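Urocanate hydratase (Paenibacillus sp. Soil724D2, PDB 7NED) catalyses, as a thiourocanate hydratase of bacterial ergothioneine breakdown, the NAD+-dependent hydration of its substrate and is related to the urocanases of histidine degradation. Local coordinates at residues A43-A48 with L117-L122; M93-L98 with T123-Q128. All blocks are in the same frame, centred on the assembly; numbering follows the deposited sequence.

Contact 1: residues A43-A48 with L117-L122. With NAD (nicotinamide-adenine-dinucleotide), chain C; URO ((2E)-3-(1H-imidazol-4-yl)acrylic acid), chain B.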
ATOM      1  N   ALA A  43      15.548  14.333  -8.145  1.00 15.56           N
ATOM      2  CA  ALA A  43      14.280  14.925  -7.684  1.00 16.35           C
ATOM      3  C   ALA A  43      14.422  15.574  -6.306  1.00 15.91           C
ATOM      4  O   ALA A  43      13.509  15.527  -5.464  1.00 18.01           O
ATOM      5  CB  ALA A  43      13.167  13.890  -7.680  1.00 15.71           C
ATOM      6  N   ALA A  44      15.592  16.155  -6.059  1.00 17.02           N
ATOM      7  CA  ALA A  44      15.861  17.051  -4.933  1.00 19.60           C
ATOM      8  C   ALA A  44      16.060  16.314  -3.618  1.00 19.11           C
ATOM      9  O   ALA A  44      16.953  16.657  -2.830  1.00 20.08           O
ATOM     10  CB  ALA A  44      14.744  18.086  -4.761  1.00 21.83           C
ATOM     11  N   LEU A  45      15.222  15.314  -3.343  1.00 18.80           N
ATOM     12  CA  LEU A  45      15.387  14.614  -2.073  1.00 18.75           C
ATOM     13  C   LEU A  45      15.025  13.130  -2.171  1.00 18.77           C
ATOM     14  O   LEU A  45      14.770  12.501  -1.137  1.00 17.87           O
ATOM     15  CB  LEU A  45      14.574  15.322  -0.988  1.00 19.61           C
ATOM     16  CG  LEU A  45      13.054  15.174  -1.062  1.00 21.13           C
ATOM     17  CD1 LEU A  45      12.438  15.610   0.302  1.00 24.07           C
ATOM     18  CD2 LEU A  45      12.423  15.996  -2.229  1.00 19.30           C
ATOM     19  N   ALA A  46      15.044  12.550  -3.372  1.00 16.88           N
ATOM     20  CA  ALA A  46      14.787  11.124  -3.520  1.00 16.19           C
ATOM     21  C   ALA A  46      16.060  10.384  -3.149  1.00 18.43           C
ATOM     22  O   ALA A  46      17.088  10.567  -3.789  1.00 15.68           O
ATOM     23  CB  ALA A  46      14.342  10.793  -4.939  1.00 15.66           C
ATOM     24  N   LYS A  47      16.005   9.566  -2.104  1.00 15.79           N
ATOM     25  CA  LYS A  47      17.219   9.020  -1.530  1.00 16.39           C
ATOM     26  C   LYS A  47      17.322   7.522  -1.772  1.00 18.83           C
ATOM     27  O   LYS A  47      16.314   6.804  -1.842  1.00 18.17           O
ATOM     28  CB  LYS A  47      17.243   9.328  -0.030  1.00 19.64           C
ATOM     29  CG  LYS A  47      17.424  10.824   0.266  1.00 20.57           C
ATOM     30  CD  LYS A  47      17.724  11.066   1.728  1.00 24.55           C
ATOM     31  CE  LYS A  47      18.140  12.498   2.026  1.00 26.76           C
ATOM     32  NZ  LYS A  47      19.393  12.555   2.866  1.00 32.75           N
ATOM     33  N   ALA A  48      18.555   7.047  -1.840  1.00 15.36           N
ATOM     34  CA  ALA A  48      18.817   5.634  -2.052  1.00 15.35           C
ATOM     35  C   ALA A  48      18.706   4.816  -0.781  1.00 16.86           C
ATOM     36  O   ALA A  48      18.589   3.588  -0.867  1.00 15.85           O
ATOM     37  CB  ALA A  48      20.218   5.454  -2.636  1.00 15.35           C
ATOM     38  N   LEU A 117      11.823   8.197   8.252  1.00 17.28           N
ATOM     39  CA  LEU A 117      11.573   7.827   6.861  1.00 16.96           C
ATOM     40  C   LEU A 117      12.406   8.683   5.920  1.00 18.12           C
ATOM     41  O   LEU A 117      13.094   9.626   6.332  1.00 18.14           O
ATOM     42  CB  LEU A 117      10.088   7.928   6.512  1.00 17.63           C
ATOM     43  CG  LEU A 117       9.547   9.342   6.716  1.00 16.32           C
ATOM     44  CD1 LEU A 117       9.862  10.248   5.586  1.00 21.34           C
ATOM     45  CD2 LEU A 117       8.014   9.145   6.689  1.00 20.35           C
ATOM     46  N   ILE A 118      12.338   8.333   4.640  1.00 15.49           N
ATOM     47  CA  ILE A 118      13.094   9.050   3.641  1.00 20.67           C
ATOM     48  C   ILE A 118      12.032   9.046   2.515  1.00 16.49           C
ATOM     49  O   ILE A 118      11.088   8.247   2.547  1.00 16.14           O
ATOM     50  CB  ILE A 118      14.347   8.164   3.331  1.00 19.91           C
ATOM     51  CG1 ILE A 118      15.364   8.901   2.656  1.00 28.96           C
ATOM     52  CG2 ILE A 118      13.996   7.045   2.347  1.00 18.41           C
ATOM     53  CD1 ILE A 118      15.729   9.868   3.823  1.00 22.28           C
ATOM     54  N   TRP A 119      12.098   9.965   1.569  1.00 15.09           N
ATOM     55  CA  TRP A 119      11.341   9.783   0.312  1.00 16.16           C
ATOM     56  C   TRP A 119      12.192   8.980  -0.657  1.00 16.96           C
ATOM     57  O   TRP A 119      13.359   9.301  -0.858  1.00 14.52           O
ATOM     58  CB  TRP A 119      10.976  11.104  -0.365  1.00 16.75           C
ATOM     59  CG  TRP A 119      10.177  10.954  -1.648  1.00 17.94           C
ATOM     60  CD1 TRP A 119       9.078  10.165  -1.847  1.00 17.47           C
ATOM     61  CD2 TRP A 119      10.409  11.623  -2.898  1.00 18.73           C
ATOM     62  NE1 TRP A 119       8.609  10.304  -3.132  1.00 15.99           N
ATOM     63  CE2 TRP A 119       9.405  11.196  -3.794  1.00 17.17           C
ATOM     64  CE3 TRP A 119      11.376  12.520  -3.349  1.00 18.20           C
ATOM     65  CZ2 TRP A 119       9.352  11.623  -5.116  1.00 17.16           C
ATOM     66  CZ3 TRP A 119      11.320  12.961  -4.660  1.00 18.12           C
ATOM     67  CH2 TRP A 119      10.309  12.524  -5.528  1.00 19.28           C
ATOM     68  N   GLY A 120      11.604   7.940  -1.271  1.00 17.43           N
ATOM     69  CA  GLY A 120      12.394   7.108  -2.158  1.00 15.58           C
ATOM     70  C   GLY A 120      12.344   7.483  -3.624  1.00 14.79           C
ATOM     71  O   GLY A 120      12.881   6.738  -4.454  1.00 15.04           O
ATOM     72  N   GLY A 121      11.748   8.621  -3.968  1.00 15.15           N
ATOM     73  CA  GLY A 121      11.448   8.884  -5.360  1.00 14.91           C
ATOM     74  C   GLY A 121      10.605   7.760  -5.938  1.00 15.91           C
ATOM     75  O   GLY A 121       9.819   7.095  -5.238  1.00 17.54           O
ATOM     76  N   LEU A 122      10.720   7.573  -7.256  1.00 13.27           N
ATOM     77  CA  LEU A 122      10.222   6.341  -7.836  1.00 16.02           C
ATOM     78  C   LEU A 122      11.325   5.297  -7.879  1.00 16.72           C
ATOM     79  O   LEU A 122      11.187   4.212  -7.300  1.00 16.14           O
ATOM     80  CB  LEU A 122       9.655   6.594  -9.252  1.00 16.15           C
ATOM     81  CG  LEU A 122       8.532   7.616  -9.318  1.00 15.66           C
ATOM     82  CD1 LEU A 122       7.883   7.683 -10.703  1.00 18.90           C
ATOM     83  CD2 LEU A 122       7.492   7.298  -8.252  1.00 20.92           C
TER
HETATM   84  PA  NAD C 702      16.381  17.670  -9.711  1.00 17.81           P
HETATM   85  O1A NAD C 702      16.005  18.363  -8.404  1.00 19.66           O
HETATM   86  O2A NAD C 702      17.599  16.874  -9.950  1.00 21.25           O
HETATM   87  O5B NAD C 702      16.632  18.993 -10.740  1.00 20.62           O
HETATM   88  C5B NAD C 702      15.710  19.999 -10.608  1.00 17.30           C
HETATM   89  C4B NAD C 702      16.354  21.212 -11.427  1.00 18.90           C
HETATM   90  O4B NAD C 702      15.569  22.371 -11.384  0.89 17.75           O
HETATM   91  C3B NAD C 702      17.682  21.502 -10.656  1.00 20.33           C
HETATM   92  O3B NAD C 702      18.729  21.548 -11.534  1.00 22.07           O
HETATM   93  C2B NAD C 702      17.409  22.906 -10.034  1.00 20.75           C
HETATM   94  O2B NAD C 702      18.516  23.732 -10.049  1.00 21.27           O
HETATM   95  C1B NAD C 702      16.464  23.462 -11.095  0.93 16.27           C
HETATM   96  N9A NAD C 702      15.574  24.523 -10.622  1.00 17.75           N
HETATM   97  C8A NAD C 702      14.923  24.655  -9.400  1.00 20.48           C
HETATM   98  N7A NAD C 702      14.198  25.742  -9.315  1.00 19.39           N
HETATM   99  C5A NAD C 702      14.349  26.358 -10.551  1.00 18.68           C
HETATM  100  C6A NAD C 702      13.839  27.560 -11.089  1.00 20.42           C
HETATM  101  N6A NAD C 702      13.004  28.354 -10.381  0.94 20.45           N
HETATM  102  N1A NAD C 702      14.165  27.927 -12.360  0.98 21.10           N
HETATM  103  C2A NAD C 702      15.029  27.106 -13.010  1.00 19.42           C
HETATM  104  N3A NAD C 702      15.590  25.946 -12.631  1.00 19.51           N
HETATM  105  C4A NAD C 702      15.225  25.603 -11.377  0.77 18.71           C
HETATM  106  O3  NAD C 702      14.974  17.098 -10.099  0.87 15.44           O
HETATM  107  PN  NAD C 702      14.846  16.024 -11.271  1.00 17.80           P
HETATM  108  O1N NAD C 702      15.200  14.585 -11.038  1.00 18.36           O
HETATM  109  O2N NAD C 702      15.223  16.720 -12.562  1.00 15.49           O
HETATM  110  O5D NAD C 702      13.143  15.874 -11.484  1.00 16.71           O
HETATM  111  C5D NAD C 702      12.488  17.127 -11.751  0.84 17.74           C
HETATM  112  C4D NAD C 702      11.002  16.901 -11.757  1.00 16.46           C
HETATM  113  O4D NAD C 702      10.656  15.789 -12.563  1.00 21.77           O
HETATM  114  C3D NAD C 702      10.700  16.426 -10.242  0.82 18.41           C
HETATM  115  O3D NAD C 702       9.511  17.029  -9.743  1.00 18.47           O
HETATM  116  C2D NAD C 702      10.472  14.876 -10.374  1.00 18.79           C
HETATM  117  O2D NAD C 702       9.522  14.340  -9.548  0.80 19.00           O
HETATM  118  C1D NAD C 702       9.757  15.075 -11.748  1.00 24.78           C
HETATM  119  N1N NAD C 702       9.315  13.875 -12.471  1.00 28.54           N
HETATM  120  C2N NAD C 702       8.246  13.279 -11.831  0.05 24.90           C
HETATM  121  C3N NAD C 702       7.619  12.169 -12.373  0.44 27.97           C
HETATM  122  C7N NAD C 702       6.483  11.549 -11.547  0.54 27.19           C
HETATM  123  O7N NAD C 702       5.560  10.892 -12.029  0.70 27.64           O
HETATM  124  N7N NAD C 702       6.554  11.688 -10.171  0.79 27.62           N
HETATM  125  C4N NAD C 702       8.107  11.706 -13.603  0.58 29.33           C
HETATM  126  C5N NAD C 702       9.177  12.351 -14.221  1.00 27.13           C
HETATM  127  C6N NAD C 702       9.784  13.481 -13.644  1.00 29.25           C
HETATM  128  OAA URO B 701      13.424   7.084 -14.730  0.69 21.59           O
HETATM  129  CAI URO B 701      13.641   7.165 -13.448  0.69 14.42           C
HETATM  130  OAB URO B 701      14.511   6.604 -12.910  0.69 14.11           O
HETATM  131  CAC URO B 701      12.734   7.968 -12.612  0.69 25.17           C
HETATM  132  CAD URO B 701      11.727   8.595 -13.161  0.69 26.90           C
HETATM  133  CAJ URO B 701      10.969   9.319 -12.211  0.69 25.48           C
HETATM  134  CAF URO B 701      10.052  10.302 -12.440  0.69 28.08           C
HETATM  135  NAH URO B 701       9.664  10.890 -11.265  0.69 29.29           N
HETATM  136  CAE URO B 701      10.339  10.255 -10.334  0.69 24.87           C
HETATM  137  NAG URO B 701      11.142   9.300 -10.852  0.69 26.80           N
HETATM  138  O   HOH W   1      13.884  12.080   1.488  1.00 18.63           O

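Contact 2: residues M93-L98 with T123-Q128. With URO ((2E)-3-(1H-imidazol-4-yl)acrylic acid), chain B.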
ATOM      1  N   MET A  93      10.761  -4.096  -0.347  1.00 11.34           N
ATOM      2  CA  MET A  93      10.901  -2.834   0.361  1.00 14.37           C
ATOM      3  C   MET A  93       9.647  -1.989   0.206  1.00 14.80           C
ATOM      4  O   MET A  93       8.926  -2.085  -0.794  1.00 16.50           O
ATOM      5  CB  MET A  93      12.138  -2.070  -0.155  1.00 12.22           C
ATOM      6  CG  MET A  93      12.282  -2.062  -1.648  1.00 16.36           C
ATOM      7  SD  MET A  93      13.380  -0.671  -2.121  1.00 17.41           S
ATOM      8  CE  MET A  93      14.898  -1.517  -1.746  1.00 16.55           C
ATOM      9  N   ALA A  94       9.402  -1.133   1.191  1.00 13.86           N
ATOM     10  CA  ALA A  94       8.256  -0.232   1.156  1.00 11.96           C
ATOM     11  C   ALA A  94       8.738   1.088   1.713  1.00 13.05           C
ATOM     12  O   ALA A  94       9.228   1.133   2.846  1.00 12.97           O
ATOM     13  CB  ALA A  94       7.064  -0.789   1.954  1.00 13.31           C
ATOM     14  N   ASN A  95       8.692   2.145   0.887  1.00 14.96           N
ATOM     15  CA  ASN A  95       9.351   3.411   1.207  1.00 15.87           C
ATOM     16  C   ASN A  95       8.358   4.571   1.201  1.00 13.34           C
ATOM     17  O   ASN A  95       7.674   4.824   0.204  1.00 14.12           O
ATOM     18  CB  ASN A  95      10.514   3.673   0.239  1.00 15.55           C
ATOM     19  CG  ASN A  95      11.562   2.576   0.304  1.00 14.37           C
ATOM     20  OD1 ASN A  95      12.049   2.247   1.390  1.00 16.63           O
ATOM     21  ND2 ASN A  95      11.885   1.979  -0.837  1.00 16.05           N
ATOM     22  N   CYS A  96       8.273   5.227   2.340  1.00 13.20           N
ATOM     23  CA  CYS A  96       7.660   6.523   2.560  1.00 14.36           C
ATOM     24  C   CYS A  96       6.113   6.379   2.422  1.00 16.62           C
ATOM     25  O   CYS A  96       5.416   7.239   1.897  1.00 16.55           O
ATOM     26  CB  CYS A  96       8.300   7.544   1.603  1.00 15.97           C
ATOM     27  SG  CYS A  96       7.784   9.231   1.930  1.00 19.68           S
ATOM     28  N   ASN A  97       5.568   5.258   2.910  1.00 12.79           N
ATOM     29  CA  ASN A  97       4.113   5.036   2.934  1.00 15.98           C
ATOM     30  C   ASN A  97       3.511   5.514   4.253  1.00 16.47           C
ATOM     31  O   ASN A  97       3.924   5.082   5.321  1.00 17.29           O
ATOM     32  CB  ASN A  97       3.812   3.565   2.696  1.00 15.76           C
ATOM     33  CG  ASN A  97       4.355   3.105   1.351  1.00 16.28           C
ATOM     34  OD1 ASN A  97       3.767   3.396   0.304  1.00 19.27           O
ATOM     35  ND2 ASN A  97       5.524   2.462   1.367  1.00 13.25           N
ATOM     36  N   LEU A  98       2.563   6.423   4.176  1.00 19.24           N
ATOM     37  CA  LEU A  98       1.924   7.026   5.342  1.00 16.02           C
ATOM     38  C   LEU A  98       0.433   6.852   5.196  1.00 17.68           C
ATOM     39  O   LEU A  98      -0.089   7.015   4.093  1.00 15.73           O
ATOM     40  CB  LEU A  98       2.219   8.530   5.464  1.00 19.09           C
ATOM     41  CG  LEU A  98       3.683   8.897   5.633  1.00 21.05           C
ATOM     42  CD1 LEU A  98       3.899  10.416   5.522  1.00 18.26           C
ATOM     43  CD2 LEU A  98       4.089   8.384   6.990  1.00 22.16           C
ATOM     44  N   THR A 123      12.472   5.642  -8.468  1.00 15.50           N
ATOM     45  CA  THR A 123      13.503   4.638  -8.671  1.00 14.40           C
ATOM     46  C   THR A 123      14.731   4.830  -7.783  1.00 16.47           C
ATOM     47  O   THR A 123      15.700   4.086  -7.949  1.00 20.03           O
ATOM     48  CB  THR A 123      13.930   4.637 -10.127  1.00 14.78           C
ATOM     49  OG1 THR A 123      14.345   5.963 -10.463  1.00 16.13           O
ATOM     50  CG2 THR A 123      12.773   4.193 -11.036  1.00 16.42           C
ATOM     51  N   ALA A 124      14.731   5.795  -6.860  1.00 14.80           N
ATOM     52  CA  ALA A 124      15.934   6.034  -6.051  1.00 14.24           C
ATOM     53  C   ALA A 124      16.105   4.949  -4.990  1.00 13.67           C
ATOM     54  O   ALA A 124      17.132   4.262  -4.940  1.00 14.90           O
ATOM     55  CB  ALA A 124      15.877   7.413  -5.387  1.00 14.21           C
ATOM     56  N   ALA A 125      15.108   4.788  -4.120  1.00 15.34           N
ATOM     57  CA  ALA A 125      15.304   3.865  -3.004  1.00 14.72           C
ATOM     58  C   ALA A 125      15.225   2.412  -3.422  1.00 14.93           C
ATOM     59  O   ALA A 125      15.615   1.536  -2.634  1.00 15.84           O
ATOM     60  CB  ALA A 125      14.298   4.128  -1.903  1.00 13.12           C
ATOM     61  N   ALA A 126      14.720   2.128  -4.623  1.00 13.44           N
ATOM     62  CA  ALA A 126      14.740   0.776  -5.149  1.00 12.54           C
ATOM     63  C   ALA A 126      15.915   0.532  -6.092  1.00 16.29           C
ATOM     64  O   ALA A 126      16.061  -0.585  -6.592  1.00 17.77           O
ATOM     65  CB  ALA A 126      13.418   0.472  -5.861  1.00 16.46           C
ATOM     66  N   TRP A 127      16.719   1.565  -6.369  1.00 12.91           N
ATOM     67  CA  TRP A 127      18.045   1.467  -6.987  1.00 14.29           C
ATOM     68  C   TRP A 127      17.789   1.161  -8.464  1.00 16.24           C
ATOM     69  O   TRP A 127      18.497   0.350  -9.082  1.00 16.98           O
ATOM     70  CB  TRP A 127      18.814   0.315  -6.361  1.00 15.66           C
ATOM     71  CG  TRP A 127      18.996   0.525  -4.886  1.00 14.54           C
ATOM     72  CD1 TRP A 127      18.760   1.657  -4.136  1.00 14.40           C
ATOM     73  CD2 TRP A 127      18.954  -0.562  -3.962  1.00 12.93           C
ATOM     74  NE1 TRP A 127      18.756   1.336  -2.775  1.00 14.14           N
ATOM     75  CE2 TRP A 127      18.865  -0.026  -2.656  1.00 13.73           C
ATOM     76  CE3 TRP A 127      19.036  -1.950  -4.119  1.00 15.16           C
ATOM     77  CZ2 TRP A 127      18.869  -0.832  -1.520  1.00 16.19           C
ATOM     78  CZ3 TRP A 127      19.058  -2.757  -2.968  1.00 14.54           C
ATOM     79  CH2 TRP A 127      18.967  -2.193  -1.695  1.00 14.48           C
ATOM     80  N   GLN A 128      16.752   1.764  -9.044  1.00 13.97           N
ATOM     81  CA  GLN A 128      16.372   1.426 -10.418  1.00 14.17           C
ATOM     82  C   GLN A 128      16.650   2.559 -11.400  1.00 17.76           C
ATOM     83  O   GLN A 128      16.319   2.445 -12.591  1.00 17.31           O
ATOM     84  CB  GLN A 128      14.882   0.993 -10.463  1.00 14.82           C
ATOM     85  CG  GLN A 128      14.670  -0.271  -9.640  1.00 14.04           C
ATOM     86  CD  GLN A 128      13.211  -0.584  -9.252  1.00 18.87           C
ATOM     87  OE1 GLN A 128      12.344   0.307  -9.137  1.00 15.28           O
ATOM     88  NE2 GLN A 128      12.959  -1.871  -8.987  1.00 13.28           N
TER
HETATM   89  OAA URO B 701      13.424   7.084 -14.730  0.69 21.59           O
HETATM   90  CAI URO B 701      13.641   7.165 -13.448  0.69 14.42           C
HETATM   91  OAB URO B 701      14.511   6.604 -12.910  0.69 14.11           O
HETATM   92  CAC URO B 701      12.734   7.968 -12.612  0.69 25.17           C
HETATM   93  CAD URO B 701      11.727   8.595 -13.161  0.69 26.90           C
HETATM   94  CAJ URO B 701      10.969   9.319 -12.211  0.69 25.48           C
HETATM   95  CAF URO B 701      10.052  10.302 -12.440  0.69 28.08           C
HETATM   96  NAH URO B 701       9.664  10.890 -11.265  0.69 29.29           N
HETATM   97  CAE URO B 701      10.339  10.255 -10.334  0.69 24.87           C
HETATM   98  NAG URO B 701      11.142   9.300 -10.852  0.69 26.80           N

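Contact 1: residues A43-A48 with L117-L122
Trp119 packs against Ala43, Leu45 and Ala46 in the urocanase N-terminal domain, where residues 43-48 and 117-122 meet beside the NAD and urocanate pockets. Its six-membered ring does most of the touching. Ala43 O lies at the ring edge, in plane, 3.5 Å from Trp119 CZ3. The methyl of Ala46 also reaches this carbon, with CB 3.7 Å from Trp119 CZ3. Leu45 crosses the indole at about a right angle and brings CD2 to 3.8 Å from Trp119 CE3. With chi1 at -179° the indole extends away from its own backbone nitrogen and reaches over to residues 43-46. Gly121 N sits over one ring face, 3.4 Å above its plane. The backbones are joined by Lys47 N, which donates to Trp119 O at 2.9 Å in a nearly straight bond (167° at the hydrogen). A water links them again, donating to Leu45 O and accepting from Trp119 N. Lys47 also packs on Ile118, though the detail of that packing is doubtful; its NZ bonds to Glu38 O. Further out, His258 and Tyr485 meet the indole with inclined rings, and His258 NE2 is hydrogen-bonded to Ala43 O. Both segments reach a ligand. Leu122 CG is 3.4 Å from urocanate CAE, and Ala43 N donates to NAD O1N at 2.9 Å.

Contact 2: residues M93-L98 with T123-Q128
Met93 and Trp127 bring a strand end against a type I beta turn in the urocanase N-terminal domain. Met93 lies on strand 91-95, between strands 69-74 and 475-480 of a mixed sheet. The turn runs from Ala124 to Trp127. The methionine methyl approaches the indole over one face, as a CH-pi contact. Its CE is 4.2 Å from the centroid of the six-membered ring of Trp127 and only 17° off the ring normal. The nearest ring atoms are CZ2 and CH2, so the methyl sits toward the rim. A chi1 of 44° and a bend at chi3 (80°) carry CE over the ring.

The sulfur touches the turn itself. Met93 SD is 3.2 Å from Ala125 O and 3.9 Å from the methyl carbon CB of Ala126. Ala125 O also lies above the Trp127 ring plane, offset toward its rim. Trp127 NE1 does not bond to this oxygen; it donates to Ala48 O. Met25, Leu26 and Val29 of helix 17-31 also touch the Trp127 side chain.

Asn95 points the same way as Met93 and meets the Ala125 methyl, with ND2 3.4 Å from Ala125 CB. The amide also makes a weak bond back to the sulfur, and its OD1 has a weak partner in Gly76 N. No hydrogen bond joins the two segments, so this contact is packing. The turn has its own bond, Trp127 N to Ala124 O at 3.1 Å, and Gln128 N to Thr123 O spans it from its flanks. Just before the turn, Thr123 OG1 donates to urocanate OAB at 2.5 Å, a short bond.

In the fold
From the N terminus the chain passes helix 17-31 and reaches residues 43-48. Strands 69-74 and 77-83 follow, and strand 91-95 leads into residues 93-98. Residues 117-128 lie in the loop between helices 105-113 and 133-150. Residues 117-122 return to 43-48 and make contact 1, which closes a loop with 68 residues between the segments. Residues 123-128 return to 93-98 and make contact 2, with 24 residues between. The segments alternate along the chain, so the two closures cross. Gly120 O and Ala125 N, 3.0 Å apart, probably bond between them. Together the contacts tie the NAD-binding loop, the mixed sheet and the urocanate pocket.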